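Local coordinates for glycoside Hydrolase (Bacteroides uniformis, PDB 5TA0), which probably hydrolyses agarose-type galactans as a family GH86 glycoside hydrolase, and holds an agarose oligosaccharide in its barrel-like catalytic domain, at residues A[280-288]-A[345-353]; A[333-344]-A[478-488]. All blocks are in the same frame, centred on the assembly; numbering follows the deposited sequence. Where two conformers were deposited one is given.

Contact 1 (A[280-288]-A[345-353]); sequences IHLYDFPCK and LRLKSTNSM. With GAL (beta-D-galactopyranose), chain C; EDO (1,2-ethanediol), chain O.
Asp284 and Ser349 meet where strand 280-285 crosses helix 345-353. The hydroxyl of Ser349 donates to the carboxylate, with Ser349 OG 2.6 Å from Asp284 OD2, which receives it on its anti lone pair, away from OD1. Asp284 CG stands anti to its own carbonyl carbon (chi1 -78°), which sends the carboxylate toward the helix. The other oxygen, OD1, accepts from the backbone N of Arg295 and of Lys296, so both ends of this buried group are gripped. Met353 comes at Asp284 from the opposite direction, its chain extended beyond CG: the methyl CE lies 3.4 Å from Asp284 OD1, while Met353 SD is 3.5 Å from Leu282 O. Were Asp284 an alanine, the Ser349 hydroxyl and the N-H groups of Arg295 and Lys296 would probably lose their acceptor, and a gap would be likely to open beside Met353 CE.

Further along, Pro286 turns its CB to the helix, 4.3 Å from Leu345 CD2, and Cys287 SG lies 4.0 Å from Leu345 CD1. Arg346 NH1 approaches the edge of the Tyr283 ring, 4.3 Å from Tyr283 CE1, but is bonded to the carbonyl of Phe370; the Tyr283 hydroxyl is bonded to Gln325, probably the glutamine engineered in place of a glutamate.

The axes pass 9.2 Å apart at 129°, an oblique helix-on-strand packing. This is the outer helical layer of an alpha/beta barrel lying against its parallel sheet; Phe285, on strand 277-285, and Lys288, just past the corner at Pro286, both belong to the glycan pocket.

Contact 2 (A[333-344]-A[478-488]); sequences YNRKPWSPYRDW and LYLKGGKDGVP. With EDO (1,2-ethanediol), chain K; SO4 (sulfate ion), chain E.
Polar contacts gather round the hydroxyl of Tyr333, which both donates and accepts. It gives its hydrogen to the carboxylate of Asp485, with Tyr333 OH 2.7 Å from Asp485 OD1, meeting that oxygen on the syn side but 33° out of the carboxylate plane. Lys484 donates to the same hydroxyl, Lys484 NZ to Tyr333 OH 2.9 Å; a bend at the last torsion (chi4 -70°) turns the ammonium to the Tyr333 hydroxyl, and its salt bridge to Asp485 OD2 contains only a weak hydrogen bond. Water extends the network: one molecule links Lys336 NZ to Asp485 OD2, a second joins Ser339 OG to Asp485 OD1, and a third connects Tyr341 N with Gly486 O.

Ring-face contacts carry the middle. Tyr341 lies flat against the type II turn from Gly483 to Gly486, whose Asp485 N sits 3.3 Å above the plane, over the ring centre. Lys484 CA makes an off-centre CH-pi contact with the same ring. Trp344 receives Leu480 CB over its five-membered ring, 3.8 Å from the centroid and 18° off the normal, while Tyr479 C lies over the rim of the indole. The indole reaches the strand because CG is anti to the backbone N.

Apolar packing closes the rest. Pro340 CB meets Pro488 CD at 3.7 Å and Val487 CG1 at 3.9 Å, and Leu480 CD2 touches the edge of the Tyr341 ring.

Ser339 caps the helix N terminus, its OG accepting from Arg342 N. The start of helix 340-358, from Pro340 to Trp344, packs on the hairpin of strands 472-481 and 487-495, the latter an outermost strand of its sheet, while Leu478 reaches helix 411-416 through Lys412 and Leu416.

In the fold
From the N terminus the chain meets 280-288 first, on a strand of the parallel sheet, then 333-344, 345-353 and finally 478-488. Contact 1 closes a loop of 56 residues that includes helix 298-315 and strand 321-326; contact 2 closes one of 133 residues, running through strand 364-369 into the beta-sandwich. Their segments alternate, so the two loops cross. Helix 340-358 serves both: its first turn packs on the sandwich hairpin and the following turns on the barrel strand. The contacts also touch directly: Cys287 SG packs on Tyr333 CD1 within the barrel, while Asn351 ND2 against Leu478 CD2 (3.5 Å) and Leu347 CD1 against Pro488 CB (4.2 Å) bridge to the sandwich strands.

Contact 1 (A[280-288]-A[345-353])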
loop_
_atom_site.group_PDB
_atom_site.type_symbol
_atom_site.label_atom_id
_atom_site.label_comp_id
_atom_site.label_asym_id
_atom_site.label_seq_id
_atom_site.Cartn_x
_atom_site.Cartn_y
_atom_site.Cartn_z
ATOM N N ILE A 280 4.647 5.922 -0.988
ATOM C CA ILE A 280 5.232 5.560 0.292
ATOM C C ILE A 280 5.401 4.059 0.368
ATOM O O ILE A 280 4.803 3.309 -0.407
ATOM C CB ILE A 280 4.401 6.053 1.481
ATOM C CG1 ILE A 280 2.992 5.430 1.496
ATOM C CG2 ILE A 280 4.319 7.574 1.494
ATOM C CD1 ILE A 280 2.127 5.854 2.673
ATOM N N HIS A 281 6.214 3.613 1.319
ATOM C CA HIS A 281 6.307 2.223 1.730
ATOM C C HIS A 281 5.755 2.054 3.119
ATOM O O HIS A 281 5.905 2.922 3.947
ATOM C CB HIS A 281 7.764 1.771 1.656
ATOM C CG HIS A 281 8.294 1.774 0.258
ATOM N ND1 HIS A 281 9.626 1.609 -0.042
ATOM C CD2 HIS A 281 7.655 1.920 -0.929
ATOM C CE1 HIS A 281 9.792 1.642 -1.355
ATOM N NE2 HIS A 281 8.608 1.807 -1.912
ATOM N N LEU A 282 5.086 0.930 3.373
ATOM C CA LEU A 282 4.438 0.682 4.684
ATOM C C LEU A 282 4.787 -0.708 5.187
ATOM O O LEU A 282 4.290 -1.715 4.659
ATOM C CB LEU A 282 2.919 0.850 4.568
ATOM C CG LEU A 282 2.446 2.279 4.354
ATOM C CD1 LEU A 282 0.982 2.274 3.969
ATOM C CD2 LEU A 282 2.695 3.145 5.582
ATOM N N TYR A 283 5.599 -0.756 6.236
ATOM C CA TYR A 283 5.997 -2.021 6.818
ATOM C C TYR A 283 5.650 -2.108 8.295
ATOM O O TYR A 283 5.985 -1.227 9.100
ATOM C CB TYR A 283 7.477 -2.214 6.642
ATOM C CG TYR A 283 7.900 -2.602 5.255
ATOM C CD1 TYR A 283 7.662 -3.863 4.769
ATOM C CD2 TYR A 283 8.592 -1.727 4.462
ATOM C CE1 TYR A 283 8.095 -4.239 3.517
ATOM C CE2 TYR A 283 9.041 -2.094 3.213
ATOM C CZ TYR A 283 8.785 -3.354 2.737
ATOM O OH TYR A 283 9.268 -3.725 1.490
ATOM N N ASP A 284 4.988 -3.202 8.642
ATOM C CA ASP A 284 4.819 -3.607 10.040
ATOM C C ASP A 284 6.158 -4.125 10.549
ATOM O O ASP A 284 6.949 -4.687 9.794
ATOM C CB ASP A 284 3.823 -4.771 10.133
ATOM C CG ASP A 284 2.355 -4.340 10.021
ATOM O OD1 ASP A 284 2.017 -3.178 10.339
ATOM O OD2 ASP A 284 1.541 -5.213 9.663
ATOM N N PHE A 285 6.370 -3.941 11.842
ATOM C CA PHE A 285 7.533 -4.525 12.545
ATOM C C PHE A 285 7.053 -5.569 13.570
ATOM O O PHE A 285 6.927 -5.271 14.768
ATOM C CB PHE A 285 8.382 -3.466 13.269
ATOM C CG PHE A 285 9.163 -2.507 12.394
ATOM C CD1 PHE A 285 9.280 -2.616 11.024
ATOM C CD2 PHE A 285 9.853 -1.475 13.018
ATOM C CE1 PHE A 285 10.061 -1.713 10.304
ATOM C CE2 PHE A 285 10.615 -0.562 12.314
ATOM C CZ PHE A 285 10.726 -0.695 10.952
ATOM N N PRO A 286 6.792 -6.806 13.134
ATOM C CA PRO A 286 6.335 -7.838 14.089
ATOM C C PRO A 286 7.391 -8.346 15.053
ATOM O O PRO A 286 7.021 -8.984 16.038
ATOM C CB PRO A 286 5.867 -8.969 13.181
ATOM C CG PRO A 286 6.686 -8.782 11.932
ATOM C CD PRO A 286 6.774 -7.310 11.748
ATOM N N CYS A 287 8.660 -8.082 14.801
ATOM C CA CYS A 287 9.727 -8.667 15.628
ATOM C C CYS A 287 11.022 -7.878 15.475
ATOM O O CYS A 287 11.917 -8.273 14.739
ATOM C CB CYS A 287 9.925 -10.133 15.257
ATOM S SG CYS A 287 10.231 -10.461 13.517
ATOM N N LYS A 288 11.069 -6.734 16.144
ATOM C CA LYS A 288 12.264 -5.892 16.160
ATOM C C LYS A 288 12.814 -5.918 17.573
ATOM O O LYS A 288 12.289 -5.248 18.473
ATOM C CB LYS A 288 11.955 -4.465 15.716
ATOM C CG LYS A 288 13.199 -3.599 15.568
ATOM C CD LYS A 288 12.865 -2.234 15.014
ATOM C CE LYS A 288 14.104 -1.405 14.765
ATOM N NZ LYS A 288 14.760 -0.966 16.023
ATOM N N LEU A 345 4.676 -14.245 8.797
ATOM C CA LEU A 345 4.799 -12.874 9.295
ATOM C C LEU A 345 4.506 -11.868 8.193
ATOM O O LEU A 345 3.828 -10.888 8.431
ATOM C CB LEU A 345 6.170 -12.608 9.910
ATOM C CG LEU A 345 6.489 -13.423 11.176
ATOM C CD1 LEU A 345 7.882 -13.044 11.633
ATOM C CD2 LEU A 345 5.494 -13.197 12.302
ATOM N N ARG A 346 4.973 -12.171 6.991
ATOM C CA ARG A 346 4.689 -11.301 5.836
ATOM C C ARG A 346 3.222 -11.418 5.408
ATOM O O ARG A 346 2.563 -10.395 5.130
ATOM C CB ARG A 346 5.610 -11.663 4.672
ATOM C CG ARG A 346 7.095 -11.555 4.998
ATOM C CD ARG A 346 7.912 -11.751 3.733
ATOM N NE ARG A 346 7.856 -10.546 2.927
ATOM C CZ ARG A 346 8.557 -9.442 3.188
ATOM N NH1 ARG A 346 8.408 -8.349 2.447
ATOM N NH2 ARG A 346 9.446 -9.412 4.177
ATOM N N LEU A 347 2.725 -12.634 5.339
ATOM C CA LEU A 347 1.337 -12.886 4.900
ATOM C C LEU A 347 0.328 -12.093 5.716
ATOM O O LEU A 347 -0.612 -11.464 5.177
ATOM C CB LEU A 347 0.991 -14.385 4.945
ATOM C CG LEU A 347 1.612 -15.223 3.837
ATOM C CD1 LEU A 347 1.525 -16.695 4.200
ATOM C CD2 LEU A 347 0.952 -14.951 2.492
ATOM N N LYS A 348 0.446 -12.152 7.042
ATOM C CA LYS A 348 -0.605 -11.542 7.880
ATOM C C LYS A 348 -0.612 -10.030 7.758
ATOM O O LYS A 348 -1.665 -9.406 7.804
ATOM C CB LYS A 348 -0.529 -12.016 9.339
ATOM C CG LYS A 348 0.668 -11.557 10.124
ATOM C CD LYS A 348 0.702 -12.221 11.502
ATOM C CE LYS A 348 1.953 -11.931 12.301
ATOM N NZ LYS A 348 1.957 -10.570 12.904
ATOM N N SER A 349 0.571 -9.424 7.589
ATOM C CA SER A 349 0.639 -7.985 7.346
ATOM C C SER A 349 0.065 -7.634 5.978
ATOM O O SER A 349 -0.649 -6.636 5.856
ATOM C CB SER A 349 2.075 -7.492 7.474
ATOM O OG SER A 349 2.459 -7.454 8.848
ATOM N N THR A 350 0.371 -8.446 4.979
ATOM C CA THR A 350 -0.140 -8.195 3.641
ATOM C C THR A 350 -1.655 -8.171 3.603
ATOM O O THR A 350 -2.251 -7.225 3.053
ATOM C CB THR A 350 0.370 -9.229 2.628
ATOM O OG1 THR A 350 1.793 -9.233 2.637
ATOM C CG2 THR A 350 -0.089 -8.842 1.225
ATOM N N ASN A 351 -2.294 -9.186 4.174
ATOM C CA ASN A 351 -3.741 -9.265 4.100
ATOM C C ASN A 351 -4.422 -8.088 4.798
ATOM O O ASN A 351 -5.372 -7.511 4.267
ATOM C CB ASN A 351 -4.241 -10.590 4.693
ATOM C CG ASN A 351 -4.113 -11.744 3.741
ATOM O OD1 ASN A 351 -4.308 -11.615 2.548
ATOM N ND2 ASN A 351 -3.736 -12.886 4.259
ATOM N N SER A 352 -3.951 -7.718 5.990
ATOM C CA SER A 352 -4.548 -6.614 6.714
ATOM C C SER A 352 -4.358 -5.291 5.980
ATOM O O SER A 352 -5.311 -4.522 5.820
ATOM C CB SER A 352 -4.044 -6.496 8.152
ATOM O OG SER A 352 -4.414 -7.627 8.919
ATOM N N MET A 353 -3.122 -4.994 5.541
ATOM C CA MET A 353 -2.895 -3.753 4.834
ATOM C C MET A 353 -3.719 -3.662 3.546
ATOM O O MET A 353 -4.299 -2.601 3.249
ATOM C CB MET A 353 -1.416 -3.610 4.527
ATOM C CG MET A 353 -0.582 -3.357 5.776
ATOM S SD MET A 353 1.079 -2.811 5.334
ATOM C CE MET A 353 1.757 -2.582 6.973
HETATM C C1 GAL C . 16.947 -1.244 11.599
HETATM C C2 GAL C . 16.938 -1.971 10.271
HETATM C C3 GAL C . 16.481 -1.058 9.138
HETATM C C4 GAL C . 15.186 -0.347 9.507
HETATM C C5 GAL C . 15.356 0.358 10.846
HETATM C C6 GAL C . 14.117 1.141 11.232
HETATM O O1 GAL C . 17.257 -2.131 12.692
HETATM O O2 GAL C . 18.242 -2.444 9.942
HETATM O O3 GAL C . 16.356 -1.897 7.985
HETATM O O4 GAL C . 14.101 -1.281 9.610
HETATM O O5 GAL C . 15.664 -0.642 11.829
HETATM O O6 GAL C . 14.332 1.816 12.473
HETATM C C1 EDO O . 2.680 -11.827 -1.105
HETATM O O1 EDO O . 1.564 -11.062 -1.447
HETATM C C2 EDO O . 2.516 -12.055 0.378
HETATM O O2 EDO O . 3.232 -10.986 0.989
#

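Contact 2 (A[333-344]-A[478-488])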
loop_
_atom_site.group_PDB
_atom_site.type_symbol
_atom_site.label_atom_id
_atom_site.label_comp_id
_atom_site.label_asym_id
_atom_site.label_seq_id
_atom_site.Cartn_x
_atom_site.Cartn_y
_atom_site.Cartn_z
ATOM N N TYR A 333 14.274 -12.190 12.204
ATOM C CA TYR A 333 14.420 -13.346 11.333
ATOM C C TYR A 333 15.230 -13.075 10.066
ATOM O O TYR A 333 15.366 -13.947 9.236
ATOM C CB TYR A 333 13.035 -13.874 10.944
ATOM C CG TYR A 333 12.370 -14.602 12.065
ATOM C CD1 TYR A 333 11.670 -13.930 13.056
ATOM C CD2 TYR A 333 12.448 -15.982 12.143
ATOM C CE1 TYR A 333 11.077 -14.625 14.108
ATOM C CE2 TYR A 333 11.856 -16.682 13.169
ATOM C CZ TYR A 333 11.190 -16.005 14.156
ATOM O OH TYR A 333 10.586 -16.753 15.170
ATOM N N ASN A 334 15.776 -11.875 9.927
ATOM C CA ASN A 334 16.456 -11.494 8.681
ATOM C C ASN A 334 17.916 -11.943 8.592
ATOM O O ASN A 334 18.531 -11.828 7.516
ATOM C CB ASN A 334 16.288 -10.000 8.432
ATOM C CG ASN A 334 14.922 -9.662 7.876
ATOM O OD1 ASN A 334 14.159 -10.553 7.472
ATOM N ND2 ASN A 334 14.597 -8.378 7.876
ATOM N N ARG A 335 18.460 -12.495 9.671
ATOM C CA ARG A 335 19.746 -13.202 9.601
ATOM C C ARG A 335 19.568 -14.718 9.778
ATOM O O ARG A 335 20.500 -15.435 10.153
ATOM C CB ARG A 335 20.737 -12.636 10.626
ATOM C CG ARG A 335 21.008 -11.139 10.501
ATOM C CD ARG A 335 21.875 -10.797 9.304
ATOM N N LYS A 336 18.360 -15.209 9.517
ATOM C CA LYS A 336 18.072 -16.630 9.526
ATOM C C LYS A 336 17.774 -17.084 8.108
ATOM O O LYS A 336 17.407 -16.271 7.251
ATOM C CB LYS A 336 16.860 -16.912 10.413
ATOM C CG LYS A 336 17.134 -16.805 11.902
ATOM C CD LYS A 336 15.827 -16.751 12.668
ATOM C CE LYS A 336 15.934 -17.272 14.082
ATOM N NZ LYS A 336 14.647 -17.929 14.410
ATOM N N PRO A 337 17.901 -18.393 7.844
ATOM C CA PRO A 337 17.481 -18.929 6.556
ATOM C C PRO A 337 15.958 -18.853 6.422
ATOM O O PRO A 337 15.262 -18.470 7.369
ATOM C CB PRO A 337 17.971 -20.380 6.601
ATOM C CG PRO A 337 17.995 -20.712 8.050
ATOM C CD PRO A 337 18.384 -19.465 8.751
ATOM N N TRP A 338 15.457 -19.214 5.258
ATOM C CA TRP A 338 14.011 -19.217 5.010
ATOM C C TRP A 338 13.262 -20.081 6.014
ATOM O O TRP A 338 13.764 -21.127 6.450
ATOM C CB TRP A 338 13.731 -19.661 3.570
ATOM C CG TRP A 338 12.288 -19.890 3.295
ATOM C CD1 TRP A 338 11.340 -18.945 2.984
ATOM C CD2 TRP A 338 11.608 -21.143 3.357
ATOM N NE1 TRP A 338 10.116 -19.552 2.853
ATOM C CE2 TRP A 338 10.249 -20.900 3.076
ATOM C CE3 TRP A 338 12.015 -22.463 3.654
ATOM C CZ2 TRP A 338 9.294 -21.921 3.069
ATOM C CZ3 TRP A 338 11.082 -23.467 3.619
ATOM C CH2 TRP A 338 9.734 -23.202 3.323
ATOM N N SER A 339 12.065 -19.659 6.386
ATOM C CA SER A 339 11.127 -20.538 7.074
ATOM C C SER A 339 9.696 -20.254 6.679
ATOM O O SER A 339 9.352 -19.112 6.332
ATOM C CB SER A 339 11.241 -20.422 8.587
ATOM O OG SER A 339 10.881 -19.136 9.041
ATOM N N PRO A 340 8.820 -21.247 6.812
ATOM C CA PRO A 340 7.410 -20.981 6.639
ATOM C C PRO A 340 6.903 -19.914 7.604
ATOM O O PRO A 340 6.057 -19.084 7.217
ATOM C CB PRO A 340 6.762 -22.338 6.923
ATOM C CG PRO A 340 7.807 -23.332 6.489
ATOM C CD PRO A 340 9.101 -22.702 6.890
ATOM N N TYR A 341 7.393 -19.901 8.837
ATOM C CA TYR A 341 6.965 -18.908 9.812
ATOM C C TYR A 341 7.300 -17.477 9.371
ATOM O O TYR A 341 6.468 -16.544 9.510
ATOM C CB TYR A 341 7.560 -19.185 11.191
ATOM C CG TYR A 341 7.120 -18.206 12.233
ATOM C CD1 TYR A 341 5.798 -18.165 12.668
ATOM C CD2 TYR A 341 8.015 -17.304 12.781
ATOM C CE1 TYR A 341 5.387 -17.256 13.624
ATOM C CE2 TYR A 341 7.617 -16.389 13.741
ATOM C CZ TYR A 341 6.299 -16.366 14.168
ATOM O OH TYR A 341 5.940 -15.444 15.124
ATOM N N ARG A 342 8.510 -17.266 8.852
ATOM C CA ARG A 342 8.853 -15.927 8.400
ATOM C C ARG A 342 7.908 -15.475 7.280
ATOM O O ARG A 342 7.476 -14.321 7.277
ATOM C CB ARG A 342 10.302 -15.878 7.957
ATOM C CG ARG A 342 10.793 -14.455 7.758
ATOM C CD ARG A 342 12.261 -14.383 7.447
ATOM N NE ARG A 342 12.588 -14.931 6.142
ATOM C CZ ARG A 342 13.813 -15.263 5.757
ATOM N NH1 ARG A 342 14.002 -15.779 4.553
ATOM N NH2 ARG A 342 14.853 -15.112 6.567
ATOM N N ASP A 343 7.550 -16.385 6.387
ATOM C CA ASP A 343 6.545 -16.078 5.351
ATOM C C ASP A 343 5.183 -15.726 5.972
ATOM O O ASP A 343 4.526 -14.785 5.506
ATOM C CB ASP A 343 6.387 -17.213 4.360
ATOM C CG ASP A 343 7.510 -17.330 3.346
ATOM O OD1 ASP A 343 8.356 -16.425 3.241
ATOM O OD2 ASP A 343 7.535 -18.383 2.662
ATOM N N TRP A 344 4.746 -16.436 7.015
ATOM C CA TRP A 344 3.507 -16.100 7.727
ATOM C C TRP A 344 3.536 -14.659 8.252
ATOM O O TRP A 344 2.563 -13.901 8.118
ATOM C CB TRP A 344 3.227 -17.071 8.885
ATOM C CG TRP A 344 2.222 -16.569 9.857
ATOM C CD1 TRP A 344 2.454 -16.112 11.122
ATOM C CD2 TRP A 344 0.822 -16.369 9.623
ATOM N NE1 TRP A 344 1.296 -15.687 11.703
ATOM C CE2 TRP A 344 0.273 -15.826 10.804
ATOM C CE3 TRP A 344 -0.027 -16.605 8.530
ATOM C CZ2 TRP A 344 -1.089 -15.529 10.934
ATOM C CZ3 TRP A 344 -1.385 -16.279 8.658
ATOM C CH2 TRP A 344 -1.893 -15.754 9.852
ATOM N N LEU A 478 -6.777 -18.685 6.094
ATOM C CA LEU A 478 -5.324 -18.592 6.166
ATOM C C LEU A 478 -4.913 -18.189 7.569
ATOM O O LEU A 478 -5.239 -17.098 8.024
ATOM C CB LEU A 478 -4.792 -17.594 5.144
ATOM C CG LEU A 478 -3.267 -17.478 5.099
ATOM C CD1 LEU A 478 -2.605 -18.760 4.639
ATOM C CD2 LEU A 478 -2.896 -16.332 4.173
ATOM N N TYR A 479 -4.206 -19.096 8.265
ATOM C CA TYR A 479 -3.852 -18.889 9.672
ATOM C C TYR A 479 -2.543 -19.613 10.004
ATOM O O TYR A 479 -2.033 -20.397 9.202
ATOM C CB TYR A 479 -4.999 -19.410 10.587
ATOM C CG TYR A 479 -5.286 -20.887 10.476
ATOM C CD1 TYR A 479 -6.148 -21.383 9.495
ATOM C CD2 TYR A 479 -4.666 -21.800 11.338
ATOM C CE1 TYR A 479 -6.409 -22.750 9.379
ATOM C CE2 TYR A 479 -4.921 -23.159 11.235
ATOM C CZ TYR A 479 -5.793 -23.632 10.259
ATOM O OH TYR A 479 -6.043 -24.992 10.141
ATOM N N LEU A 480 -2.069 -19.373 11.225
ATOM C CA LEU A 480 -0.855 -19.983 11.738
ATOM C C LEU A 480 -1.170 -21.220 12.591
ATOM O O LEU A 480 -1.952 -21.132 13.546
ATOM C CB LEU A 480 -0.063 -18.982 12.567
ATOM C CG LEU A 480 1.222 -19.471 13.262
ATOM C CD1 LEU A 480 2.287 -19.835 12.241
ATOM C CD2 LEU A 480 1.702 -18.388 14.208
ATOM N N LYS A 481 -0.506 -22.327 12.272
ATOM C CA LYS A 481 -0.578 -23.563 13.078
ATOM C C LYS A 481 0.722 -23.712 13.863
ATOM O O LYS A 481 1.799 -23.670 13.277
ATOM C CB LYS A 481 -0.754 -24.772 12.170
ATOM C CG LYS A 481 -0.816 -26.112 12.919
ATOM C CD LYS A 481 -1.061 -27.257 11.968
ATOM C CE LYS A 481 -1.427 -28.515 12.738
ATOM N NZ LYS A 481 -1.669 -29.618 11.784
ATOM N N GLY A 482 0.619 -23.925 15.174
ATOM C CA GLY A 482 1.797 -24.224 16.004
ATOM C C GLY A 482 2.498 -23.069 16.662
ATOM O O GLY A 482 3.589 -23.252 17.226
ATOM N N GLY A 483 1.916 -21.872 16.627
ATOM C CA GLY A 483 2.491 -20.717 17.272
ATOM C C GLY A 483 3.800 -20.264 16.656
ATOM O O GLY A 483 4.073 -20.536 15.475
ATOM N N LYS A 484 4.612 -19.579 17.450
ATOM C CA LYS A 484 5.897 -19.050 16.956
ATOM C C LYS A 484 6.722 -20.158 16.358
ATOM O O LYS A 484 6.853 -21.239 16.946
ATOM C CB LYS A 484 6.654 -18.348 18.075
ATOM C CG LYS A 484 7.945 -17.653 17.639
ATOM C CD LYS A 484 8.523 -16.826 18.775
ATOM C CE LYS A 484 9.752 -16.034 18.328
ATOM N NZ LYS A 484 10.925 -16.903 18.061
ATOM N N ASP A 485 7.291 -19.891 15.182
ATOM C CA ASP A 485 8.039 -20.854 14.395
ATOM C C ASP A 485 7.236 -22.012 13.855
ATOM O O ASP A 485 7.801 -23.016 13.371
ATOM C CB ASP A 485 9.308 -21.303 15.142
ATOM C CG ASP A 485 10.221 -20.134 15.430
ATOM O OD1 ASP A 485 10.536 -19.360 14.495
ATOM O OD2 ASP A 485 10.590 -19.936 16.592
ATOM N N GLY A 486 5.915 -21.826 13.824
ATOM C CA GLY A 486 5.003 -22.783 13.224
ATOM C C GLY A 486 4.882 -22.637 11.714
ATOM O O GLY A 486 5.780 -22.090 11.055
ATOM N N VAL A 487 3.755 -23.080 11.151
ATOM C CA VAL A 487 3.548 -22.993 9.695
ATOM C C VAL A 487 2.202 -22.378 9.350
ATOM O O VAL A 487 1.210 -22.582 10.054
ATOM C CB VAL A 487 3.660 -24.360 9.013
ATOM C CG1 VAL A 487 5.041 -24.968 9.254
ATOM C CG2 VAL A 487 2.554 -25.311 9.447
ATOM N N PRO A 488 2.145 -21.608 8.249
ATOM C CA PRO A 488 0.851 -21.157 7.778
ATOM C C PRO A 488 0.079 -22.285 7.118
ATOM O O PRO A 488 0.645 -23.122 6.410
ATOM C CB PRO A 488 1.222 -20.066 6.760
ATOM C CG PRO A 488 2.529 -20.509 6.216
ATOM C CD PRO A 488 3.245 -21.149 7.389
HETATM C C1 EDO K . 3.663 -20.368 21.572
HETATM O O1 EDO K . 3.505 -21.434 20.624
HETATM C C2 EDO K . 2.927 -19.135 21.074
HETATM O O2 EDO K . 3.689 -18.598 19.997
HETATM S S SO4 E . 17.444 -5.988 8.677
HETATM O O1 SO4 E . 16.029 -6.235 8.318
HETATM O O2 SO4 E . 17.816 -4.586 8.335
HETATM O O3 SO4 E . 18.303 -6.915 7.902
HETATM O O4 SO4 E . 17.600 -6.216 10.135
HETATM O O HOH W 1 13.309 -18.920 16.444
HETATM O O HOH W 2 11.215 -20.108 11.981
HETATM O O HOH W 3 8.335 -22.466 10.149
#